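Local coordinates for protein germination-specific N-acetylmuramoyl-L-alanine amidase, Autolysin (Clostridioides difficile, PDB 7RAG) that probably hydrolyses the amide link between N-acetylmuramic acid and L-alanine in peptidoglycan as a zinc-dependent amidase of spore formation, activated allosterically by the lipoprotein GerS, at residues T39-I44 with S107-A112. Numbering follows the deposited sequence.
Sequences TSEKDI and SIHLNA. With ZN (zinc ion), chain C.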
loop_
_atom_site.group_PDB
_atom_site.type_symbol
_atom_site.label_atom_id
_atom_site.label_comp_id
_atom_site.label_asym_id
_atom_site.label_seq_id
_atom_site.Cartn_x
_atom_site.Cartn_y
_atom_site.Cartn_z
ATOM N N THR B 39 34.743 17.996 21.015
ATOM C CA THR B 39 33.897 17.701 19.868
ATOM C C THR B 39 33.434 18.999 19.213
ATOM O O THR B 39 33.081 19.957 19.907
ATOM C CB THR B 39 32.700 16.867 20.329
ATOM O OG1 THR B 39 33.179 15.727 21.058
ATOM C CG2 THR B 39 31.873 16.410 19.155
ATOM N N SER B 40 33.437 19.035 17.880
ATOM C CA SER B 40 33.132 20.253 17.137
ATOM C C SER B 40 32.012 20.006 16.127
ATOM O O SER B 40 31.642 18.862 15.846
ATOM C CB SER B 40 34.375 20.777 16.411
ATOM O OG SER B 40 34.662 19.954 15.295
ATOM N N GLU B 41 31.485 21.102 15.562
ATOM C CA GLU B 41 30.458 20.996 14.525
ATOM C C GLU B 41 31.017 20.433 13.223
ATOM O O GLU B 41 30.388 19.576 12.603
ATOM C CB GLU B 41 29.831 22.355 14.234
ATOM C CG GLU B 41 28.723 22.826 15.139
ATOM C CD GLU B 41 28.140 24.147 14.646
ATOM O OE1 GLU B 41 27.603 24.175 13.515
ATOM O OE2 GLU B 41 28.245 25.160 15.373
ATOM N N LYS B 42 32.196 20.910 12.792
ATOM C CA LYS B 42 32.777 20.565 11.488
ATOM C C LYS B 42 32.540 19.115 11.087
ATOM O O LYS B 42 31.904 18.822 10.064
ATOM C CB LYS B 42 34.297 20.781 11.506
ATOM C CG LYS B 42 34.786 22.188 11.429
ATOM C CD LYS B 42 36.275 22.232 11.011
ATOM C CE LYS B 42 37.130 21.188 11.713
ATOM N NZ LYS B 42 38.589 21.330 11.366
ATOM N N ASP B 43 33.029 18.205 11.933
ATOM C CA ASP B 43 33.103 16.790 11.608
ATOM C C ASP B 43 31.737 16.129 11.648
ATOM O O ASP B 43 31.423 15.305 10.784
ATOM C CB ASP B 43 34.076 16.100 12.563
ATOM C CG ASP B 43 35.434 16.804 12.615
ATOM O OD1 ASP B 43 35.984 17.113 11.524
ATOM O OD2 ASP B 43 35.941 17.065 13.738
ATOM N N ILE B 44 30.904 16.493 12.621
ATOM C CA ILE B 44 29.550 15.948 12.672
ATOM C C ILE B 44 28.718 16.430 11.480
ATOM O O ILE B 44 27.985 15.647 10.858
ATOM C CB ILE B 44 28.903 16.299 14.023
ATOM C CG1 ILE B 44 29.640 15.549 15.141
ATOM C CG2 ILE B 44 27.409 15.983 14.018
ATOM C CD1 ILE B 44 28.977 15.635 16.486
ATOM N N SER B 107 21.338 23.059 4.424
ATOM C CA SER B 107 22.520 23.341 5.218
ATOM C C SER B 107 22.416 22.571 6.529
ATOM O O SER B 107 21.361 22.583 7.171
ATOM C CB SER B 107 22.626 24.837 5.470
ATOM O OG SER B 107 23.821 25.122 6.165
ATOM N N ILE B 108 23.497 21.882 6.906
ATOM C CA ILE B 108 23.551 21.051 8.109
ATOM C C ILE B 108 24.522 21.686 9.110
ATOM O O ILE B 108 25.736 21.754 8.854
ATOM C CB ILE B 108 23.998 19.620 7.782
ATOM C CG1 ILE B 108 23.145 19.007 6.664
ATOM C CG2 ILE B 108 24.033 18.770 9.066
ATOM C CD1 ILE B 108 21.754 18.680 7.081
ATOM N N HIS B 109 23.994 22.110 10.259
ATOM C CA HIS B 109 24.768 22.684 11.356
ATOM C C HIS B 109 24.406 21.969 12.661
ATOM O O HIS B 109 23.657 20.991 12.676
ATOM C CB HIS B 109 24.531 24.202 11.497
ATOM C CG HIS B 109 25.210 25.033 10.449
ATOM N ND1 HIS B 109 26.246 25.889 10.737
ATOM C CD2 HIS B 109 25.000 25.140 9.116
ATOM C CE1 HIS B 109 26.646 26.491 9.632
ATOM N NE2 HIS B 109 25.910 26.050 8.631
ATOM N N LEU B 110 24.965 22.465 13.763
ATOM C CA LEU B 110 24.563 22.090 15.111
ATOM C C LEU B 110 24.504 23.361 15.940
ATOM O O LEU B 110 25.041 24.400 15.549
ATOM C CB LEU B 110 25.542 21.100 15.764
ATOM C CG LEU B 110 26.092 19.893 15.004
ATOM C CD1 LEU B 110 27.250 19.312 15.774
ATOM C CD2 LEU B 110 25.012 18.833 14.800
ATOM N N ASN B 111 23.864 23.280 17.096
ATOM C CA ASN B 111 23.743 24.429 17.979
ATOM C C ASN B 111 24.523 24.178 19.262
ATOM O O ASN B 111 24.926 23.050 19.557
ATOM C CB ASN B 111 22.272 24.717 18.294
ATOM C CG ASN B 111 22.005 26.196 18.574
ATOM O OD1 ASN B 111 22.921 27.026 18.524
ATOM N ND2 ASN B 111 20.743 26.532 18.853
ATOM N N ALA B 112 24.743 25.256 20.019
ATOM C CA ALA B 112 25.316 25.155 21.365
ATOM C C ALA B 112 25.018 26.439 22.115
ATOM O O ALA B 112 25.368 27.525 21.645
ATOM C CB ALA B 112 26.821 24.900 21.331
HETATM ZN ZN ZN C . 27.164 26.116 12.803
#
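The zinc site of this Amidase_3 enzyme takes two of its three protein ligands from this contact: Glu-41, on the segment that leads into helix 41-58, and His-109, near the C-terminal end of strand 104-111. Glu-41 OE1 sits 2.1 Å from the zinc ion and His-109 ND1 2.3 Å from it; His-25 supplies the third protein ligand, its ring turned steeply against that of His-109. Glu-41 binds mainly through OE1, its OE2 staying 2.9 Å from the zinc ion. Leu-110 N donates a nearly straight hydrogen bond to Glu-41 OE1 (3.2 Å, 166°), coming from above the carboxylate plane. OE2 in turn accepts a hydrogen bond from the backbone N of Ala-32, which with the other two attachments should fix the rotation of the carboxylate. In this mixed sheet, strand 104-111 runs parallel between strands 18-23 and 171-178, and helix 41-58 meets it through apolar side chains next to the metal. The side chains of Leu-110 and Glu-41 run alongside each other, pointing opposite ways, with Leu-110 CB 3.7 Å from Glu-41 CG. The Ile-44 side chain lies roughly perpendicular to that of Leu-110; swung anti to the backbone N, Ile-44 CG2 is the branch that reaches it, 3.8 Å from Leu-110 CD1 and equally near CD2. Ser-107 OG, hydrogen-bonded to Asp-22, lies in plane at the edge of the His-109 ring.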